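Local coordinates for protein HemO (Neisseria meningitidis, PDB 1J77) that binds heme and, as a member of the heme oxygenase family, probably opens its porphyrin ring by oxidation, at residues Lys39-Tyr42 with Ile43-Leu46; Ile69-Leu72 with Glu73-Ala76; Leu142-Pro146 with Asp147-Lys151. All coordinates share one frame; numbering follows the deposited sequence. Where two conformers were deposited one is given.

Interaction 1: residues Lys39-Tyr42 with Ile43-Leu46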
loop_
_atom_site.group_PDB
_atom_site.type_symbol
_atom_site.label_atom_id
_atom_site.label_comp_id
_atom_site.label_asym_id
_atom_site.label_seq_id
_atom_site.Cartn_x
_atom_site.Cartn_y
_atom_site.Cartn_z
ATOM N N LYS A 39 12.255 -9.231 15.218
ATOM C CA LYS A 39 10.919 -8.773 15.667
ATOM C C LYS A 39 10.897 -7.221 15.731
ATOM O O LYS A 39 9.884 -6.563 15.361
ATOM C CB LYS A 39 10.640 -9.349 17.073
ATOM C CG LYS A 39 9.166 -9.245 17.513
ATOM C CD LYS A 39 9.062 -9.278 19.060
ATOM C CE LYS A 39 7.914 -10.159 19.521
ATOM N NZ LYS A 39 7.606 -10.030 21.005
ATOM N N GLU A 40 11.974 -6.619 16.216
ATOM C CA GLU A 40 12.073 -5.178 16.337
ATOM C C GLU A 40 11.919 -4.489 14.967
ATOM O O GLU A 40 11.144 -3.564 14.797
ATOM C CB GLU A 40 13.416 -4.808 16.959
ATOM C CG GLU A 40 13.693 -3.320 16.999
ATOM C CD GLU A 40 15.087 -2.953 17.486
ATOM O OE1 GLU A 40 15.907 -3.864 17.827
ATOM O OE2 GLU A 40 15.364 -1.730 17.531
ATOM N N ASN A 41 12.649 -4.970 13.979
ATOM C CA ASN A 41 12.486 -4.413 12.645
ATOM C C ASN A 41 11.103 -4.723 12.027
ATOM O O ASN A 41 10.590 -3.891 11.248
ATOM C CB ASN A 41 13.635 -4.840 11.735
ATOM C CG ASN A 41 14.786 -3.880 11.787
ATOM O OD1 ASN A 41 15.001 -3.167 12.771
ATOM N ND2 ASN A 41 15.506 -3.796 10.671
ATOM N N TYR A 42 10.519 -5.874 12.321
ATOM C CA TYR A 42 9.190 -6.206 11.771
ATOM C C TYR A 42 8.181 -5.240 12.354
ATOM O O TYR A 42 7.215 -4.831 11.654
ATOM C CB TYR A 42 8.748 -7.656 12.045
ATOM C CG TYR A 42 7.489 -8.052 11.320
ATOM C CD1 TYR A 42 7.452 -8.159 9.942
ATOM C CD2 TYR A 42 6.299 -8.325 12.015
ATOM C CE1 TYR A 42 6.305 -8.547 9.273
ATOM C CE2 TYR A 42 5.183 -8.717 11.366
ATOM C CZ TYR A 42 5.159 -8.815 10.005
ATOM O OH TYR A 42 4.007 -9.135 9.354
ATOM N N ILE A 43 8.372 -4.845 13.606
ATOM C CA ILE A 43 7.445 -3.889 14.223
ATOM C C ILE A 43 7.584 -2.540 13.523
ATOM O O ILE A 43 6.583 -1.851 13.276
ATOM C CB ILE A 43 7.667 -3.825 15.763
ATOM C CG1 ILE A 43 7.020 -5.049 16.407
ATOM C CG2 ILE A 43 7.110 -2.561 16.297
ATOM C CD1 ILE A 43 7.427 -5.319 17.854
ATOM N N LYS A 44 8.790 -2.171 13.152
ATOM C CA LYS A 44 8.990 -0.939 12.384
ATOM C C LYS A 44 8.229 -0.997 11.066
ATOM O O LYS A 44 7.611 0.001 10.637
ATOM C CB LYS A 44 10.473 -0.741 12.118
ATOM C CG LYS A 44 11.376 -1.126 13.331
ATOM C CD LYS A 44 12.841 -0.785 13.039
ATOM C CE LYS A 44 13.732 -0.911 14.231
ATOM N NZ LYS A 44 14.858 0.025 14.070
ATOM N N PHE A 45 8.243 -2.144 10.446
ATOM C CA PHE A 45 7.541 -2.365 9.212
ATOM C C PHE A 45 6.044 -2.240 9.446
ATOM O O PHE A 45 5.334 -1.639 8.665
ATOM C CB PHE A 45 7.892 -3.725 8.629
ATOM C CG PHE A 45 7.193 -4.031 7.382
ATOM C CD1 PHE A 45 7.488 -3.295 6.262
ATOM C CD2 PHE A 45 6.221 -5.029 7.308
ATOM C CE1 PHE A 45 6.809 -3.510 5.098
ATOM C CE2 PHE A 45 5.553 -5.261 6.119
ATOM C CZ PHE A 45 5.888 -4.524 5.019
ATOM N N LEU A 46 5.550 -2.888 10.497
ATOM C CA LEU A 46 4.128 -2.802 10.789
ATOM C C LEU A 46 3.712 -1.354 11.063
ATOM O O LEU A 46 2.576 -0.951 10.704
ATOM C CB LEU A 46 3.806 -3.690 11.999
ATOM C CG LEU A 46 3.756 -5.208 11.795
ATOM C CD1 LEU A 46 3.315 -5.885 13.090
ATOM C CD2 LEU A 46 2.918 -5.700 10.688
#
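Tyr42 and Leu46, one helical turn apart, form the apolar half of this local contact. Leu46 lies over the phenol ring off-centre, its CG 4.3 Å from the centroid of the Tyr42 ring and 30° from the normal, a CH-pi contact. Both methyls of Leu46 reach CE2 of Tyr42, CD1 at 3.8 Å, and CD2 also approaches the phenol OH. With CG of Tyr42 trans to its own nitrogen (chi1 -172°), the ring leans toward the later turn, where Phe45 also meets it: CE1 of Tyr42 and CD2 of Phe45 are 4.0 Å apart, the two side chains slanting past each other. The hydroxyl of Tyr42 bonds to the carbonyl of Gly138 and its ring stacks on Tyr133, so the phenol is held at both its polar end and its ring.

The other flank is polar. Lys44 has two conformers; in the one described it runs out extended across Glu40 and Asn41, and its long salt bridge, NZ of Lys44 to OE2 of Glu40 at 3.9 Å, is therefore doubtful. The ND2 of Asn41 bonds to the carbonyl of Gln34. Beneath the side chains, four i to i+4 bonds run from Ile43 N to Lys39 O through to Leu46 N to Tyr42 O, the last 2.8 Å long. These are the first two turns of helix 39-60 in the all-helical heme oxygenase fold, amphipathic here, with Tyr42, Phe45 and Leu46 buried, Lys39 and Glu40 exposed, and the side chain of Phe45 about 6 Å from the bound heme.

Interaction 2: residues Ile69-Leu72 with Glu73-Ala76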
loop_
_atom_site.group_PDB
_atom_site.type_symbol
_atom_site.label_atom_id
_atom_site.label_comp_id
_atom_site.label_asym_id
_atom_site.label_seq_id
_atom_site.Cartn_x
_atom_site.Cartn_y
_atom_site.Cartn_z
ATOM N N ILE A 69 -17.786 1.319 -7.020
ATOM C CA ILE A 69 -17.042 0.088 -6.776
ATOM C C ILE A 69 -17.660 -0.643 -5.602
ATOM O O ILE A 69 -17.349 -0.346 -4.441
ATOM C CB ILE A 69 -15.560 0.401 -6.455
ATOM C CG1 ILE A 69 -14.884 1.156 -7.597
ATOM C CG2 ILE A 69 -14.826 -0.890 -6.146
ATOM C CD1 ILE A 69 -13.490 1.720 -7.201
ATOM N N PRO A 70 -18.523 -1.616 -5.877
ATOM C CA PRO A 70 -19.237 -2.320 -4.809
ATOM C C PRO A 70 -18.359 -2.999 -3.767
ATOM O O PRO A 70 -17.443 -3.701 -4.124
ATOM C CB PRO A 70 -20.044 -3.379 -5.574
ATOM C CG PRO A 70 -19.340 -3.504 -6.873
ATOM C CD PRO A 70 -18.943 -2.106 -7.206
ATOM N N GLU A 71 -18.677 -2.788 -2.491
ATOM C CA GLU A 71 -17.991 -3.411 -1.364
ATOM C C GLU A 71 -16.581 -2.885 -1.142
ATOM O O GLU A 71 -15.785 -3.514 -0.457
ATOM C CB GLU A 71 -17.970 -4.929 -1.542
ATOM C CG GLU A 71 -19.367 -5.525 -1.589
ATOM C CD GLU A 71 -20.070 -5.420 -0.257
ATOM O OE1 GLU A 71 -20.133 -6.439 0.474
ATOM O OE2 GLU A 71 -20.567 -4.315 0.057
ATOM N N LEU A 72 -16.303 -1.697 -1.670
ATOM C CA LEU A 72 -14.956 -1.137 -1.534
ATOM C C LEU A 72 -14.542 -0.975 -0.095
ATOM O O LEU A 72 -13.400 -1.287 0.258
ATOM C CB LEU A 72 -14.864 0.204 -2.233
ATOM C CG LEU A 72 -13.537 0.966 -2.154
ATOM C CD1 LEU A 72 -12.397 0.166 -2.900
ATOM C CD2 LEU A 72 -13.659 2.390 -2.677
ATOM N N GLU A 73 -15.429 -0.460 0.736
ATOM C CA GLU A 73 -15.076 -0.238 2.128
ATOM C C GLU A 73 -14.470 -1.471 2.829
ATOM O O GLU A 73 -13.670 -1.334 3.768
ATOM C CB GLU A 73 -16.308 0.253 2.885
ATOM C CG GLU A 73 -17.524 -0.648 2.790
ATOM C CD GLU A 73 -18.669 -0.136 3.643
ATOM O OE1 GLU A 73 -18.436 0.048 4.860
ATOM O OE2 GLU A 73 -19.776 0.095 3.100
ATOM N N TYR A 74 -14.827 -2.665 2.368
ATOM C CA TYR A 74 -14.376 -3.906 3.021
ATOM C C TYR A 74 -12.987 -4.387 2.605
ATOM O O TYR A 74 -12.391 -5.261 3.257
ATOM C CB TYR A 74 -15.399 -5.006 2.771
ATOM C CG TYR A 74 -16.724 -4.646 3.334
ATOM C CD1 TYR A 74 -17.877 -4.780 2.588
ATOM C CD2 TYR A 74 -16.819 -4.130 4.620
ATOM C CE1 TYR A 74 -19.097 -4.433 3.115
ATOM C CE2 TYR A 74 -18.030 -3.782 5.151
ATOM C CZ TYR A 74 -19.161 -3.934 4.395
ATOM O OH TYR A 74 -20.363 -3.581 4.937
ATOM N N MET A 75 -12.466 -3.803 1.536
ATOM C CA MET A 75 -11.133 -4.138 1.055
ATOM C C MET A 75 -10.016 -3.512 1.901
ATOM O O MET A 75 -8.856 -3.900 1.748
ATOM C CB MET A 75 -10.981 -3.723 -0.403
ATOM C CG MET A 75 -11.851 -4.527 -1.368
ATOM S SD MET A 75 -11.796 -3.806 -3.002
ATOM C CE MET A 75 -13.250 -4.661 -3.828
ATOM N N ALA A 76 -10.355 -2.582 2.796
ATOM C CA ALA A 76 -9.338 -1.899 3.609
ATOM C C ALA A 76 -8.583 -2.822 4.565
ATOM O O ALA A 76 -9.148 -3.755 5.143
ATOM C CB ALA A 76 -9.937 -0.740 4.372
#
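Leu72 and Met75 are joined by consecutive i to i+3 bonds through residues with helical backbone angles, directly after a type II beta turn from Ile69 to Leu72: Met75 N bonds to Leu72 O at 3.0 Å and Tyr74 N to Glu71 O at 3.1 Å. Glu71 occupies the third position of the beta turn with a positive phi of 71°.

Among the side chains, Glu71 bends at chi2 and brings its carboxylate to the edge of the Tyr74 ring. OE2 of Glu71 comes 3.4 Å from CE1 of Tyr74, close to the ring plane, and the carboxylate stands steeply to the ring, 79° between planes. This approach of the acid is probably favoured by the slightly positive C-H rim, while CG of Glu73 covers one face of the same Tyr74 ring, 3.8 Å above its centre. Toward the interior, CD1 of Leu72 touches SD of Met75 at 4.0 Å, the two chains crossing almost at right angles. Leu72 also packs on Phe156, Leu111 and Tyr60, and Met75 on His152 and Tyr60; the amide of Glu73 bonds to the side chain of Asn66. The whole is a type II beta turn running into a further turn, in the connection between helix 63-68 and helix 78-87 of the heme oxygenase fold.

Interaction 3: residues Leu142-Pro146 with Asp147-Lys151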
loop_
_atom_site.group_PDB
_atom_site.type_symbol
_atom_site.label_atom_id
_atom_site.label_comp_id
_atom_site.label_asym_id
_atom_site.label_seq_id
_atom_site.Cartn_x
_atom_site.Cartn_y
_atom_site.Cartn_z
ATOM N N LEU A 142 -1.157 -9.130 5.301
ATOM C CA LEU A 142 -0.454 -9.606 4.110
ATOM C C LEU A 142 -1.058 -10.843 3.498
ATOM O O LEU A 142 -0.703 -11.232 2.393
ATOM C CB LEU A 142 1.017 -9.906 4.456
ATOM C CG LEU A 142 1.918 -8.741 4.890
ATOM C CD1 LEU A 142 3.312 -9.200 5.419
ATOM C CD2 LEU A 142 2.107 -7.750 3.789
ATOM N N ALA A 143 -2.012 -11.441 4.199
ATOM C CA ALA A 143 -2.654 -12.641 3.686
ATOM C C ALA A 143 -3.440 -12.331 2.408
ATOM O O ALA A 143 -3.912 -11.193 2.178
ATOM C CB ALA A 143 -3.534 -13.210 4.729
ATOM N N PRO A 144 -3.554 -13.330 1.554
ATOM C CA PRO A 144 -4.194 -13.179 0.247
ATOM C C PRO A 144 -5.690 -12.947 0.362
ATOM O O PRO A 144 -6.281 -13.452 1.314
ATOM C CB PRO A 144 -3.972 -14.544 -0.419
ATOM C CG PRO A 144 -3.372 -15.390 0.535
ATOM C CD PRO A 144 -3.123 -14.711 1.833
ATOM N N HIS A 145 -6.291 -12.208 -0.555
ATOM C CA HIS A 145 -7.757 -12.054 -0.529
ATOM C C HIS A 145 -8.328 -13.472 -0.607
ATOM O O HIS A 145 -7.795 -14.298 -1.362
ATOM C CB HIS A 145 -8.235 -11.207 -1.706
ATOM C CG HIS A 145 -9.693 -10.872 -1.653
ATOM N ND1 HIS A 145 -10.671 -11.820 -1.848
ATOM C CD2 HIS A 145 -10.340 -9.707 -1.411
ATOM C CE1 HIS A 145 -11.860 -11.257 -1.714
ATOM N NE2 HIS A 145 -11.686 -9.971 -1.462
ATOM N N PRO A 146 -9.382 -13.768 0.162
ATOM C CA PRO A 146 -9.982 -15.114 0.181
ATOM C C PRO A 146 -10.332 -15.695 -1.200
ATOM O O PRO A 146 -10.440 -16.917 -1.351
ATOM C CB PRO A 146 -11.256 -14.915 1.010
ATOM C CG PRO A 146 -10.936 -13.788 1.936
ATOM C CD PRO A 146 -10.045 -12.861 1.117
ATOM N N ASP A 147 -10.515 -14.842 -2.190
ATOM C CA ASP A 147 -10.830 -15.287 -3.532
ATOM C C ASP A 147 -9.570 -15.464 -4.378
ATOM O O ASP A 147 -9.641 -15.896 -5.535
ATOM C CB ASP A 147 -11.741 -14.271 -4.208
ATOM C CG ASP A 147 -13.064 -14.105 -3.476
ATOM O OD1 ASP A 147 -13.769 -13.110 -3.746
ATOM O OD2 ASP A 147 -13.430 -14.892 -2.574
ATOM N N GLY A 148 -8.415 -15.149 -3.792
ATOM C CA GLY A 148 -7.170 -15.144 -4.544
ATOM C C GLY A 148 -6.721 -13.720 -4.905
ATOM O O GLY A 148 -7.501 -12.850 -5.296
ATOM N N ARG A 149 -5.430 -13.476 -4.798
ATOM C CA ARG A 149 -4.913 -12.143 -5.085
ATOM C C ARG A 149 -5.243 -11.684 -6.493
ATOM O O ARG A 149 -5.690 -10.556 -6.697
ATOM C CB ARG A 149 -3.396 -12.092 -4.928
ATOM C CG ARG A 149 -2.920 -12.330 -3.523
ATOM C CD ARG A 149 -1.451 -12.071 -3.357
ATOM N NE ARG A 149 -0.949 -12.686 -2.133
ATOM C CZ ARG A 149 -0.883 -12.114 -0.948
ATOM N NH1 ARG A 149 -1.360 -10.886 -0.744
ATOM N NH2 ARG A 149 -0.383 -12.792 0.064
ATOM N N GLY A 150 -5.051 -12.550 -7.477
ATOM C CA GLY A 150 -5.234 -12.151 -8.853
ATOM C C GLY A 150 -6.681 -11.969 -9.233
ATOM O O GLY A 150 -6.999 -10.989 -9.897
ATOM N N LYS A 151 -7.532 -12.908 -8.823
ATOM C CA LYS A 151 -8.956 -12.821 -9.125
ATOM C C LYS A 151 -9.480 -11.487 -8.645
ATOM O O LYS A 151 -10.178 -10.780 -9.376
ATOM C CB LYS A 151 -9.742 -13.951 -8.461
ATOM C CG LYS A 151 -9.733 -15.247 -9.245
ATOM C CD LYS A 151 -10.298 -15.102 -10.662
ATOM C CE LYS A 151 -10.491 -16.474 -11.304
ATOM N NZ LYS A 151 -10.282 -16.506 -12.781
#
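The guanidinium of Arg149 has CA of Pro144 over the centre of one face, 3.6 Å above the plane, and the carbonyl oxygen of Leu142 at its edge, in the plane. Both terminal nitrogens point at that one oxygen: NH2 of Arg149 bonds to Leu142 O at 2.8 Å, a straight bond (160° at the hydrogen) that meets the carbonyl almost end-on, and NH1 of Arg149 more obliquely at 3.2 Å. NH1 has a second acceptor in the carbonyl of Asn118, so the group is fixed in its rotation as well as its position. An extended chain from CG to NE carries it back alongside the loop.

The imidazole of His145 is likewise bordered on two sides. CD of Pro146 lies over one face toward the rim, and at the edge Asp147 N donates to ND1 of His145, 3.0 Å away and near the ring plane; His152 stacks on the same ring. His145 and Asp147 belong to the type I turn from His145 to Gly148, closed by Gly148 N to His145 O, that leads into helix 149-162, with Gly148 as the N-cap residue. Its phi of 103° would press a CB against the preceding carbonyl oxygen, a strain glycine avoids. The carboxylate of Asp147 runs beside the His145 ring, OD1 of Asp147 3.3 Å from CE1 of His145, with the planes 55° apart. The side chain of Arg149 lies about 6 Å from the bound heme.

Along the chain the three contacts come in series, interaction 1 at the start of helix 39-60, interaction 2 in the connection from helix 63-68 to helix 78-87, and interaction 3 at the entry to helix 149-162. Interactions 1 and 3 have centres about 23 Å apart but still meet, Tyr42 OH lying 4.0 Å from Leu142 CD1. Interactions 2 and 3 are closer between centres, about 14 Å, and do not touch; 1 and 2 are about 28 Å apart. Helix 39-60 joins the first two at its far end, helix 149-162 the second and third. All sit at helix starts or connections; 39-46 and 142-151 come close to the heme pocket, whereas the Met75 side chain is about 13 Å from heme.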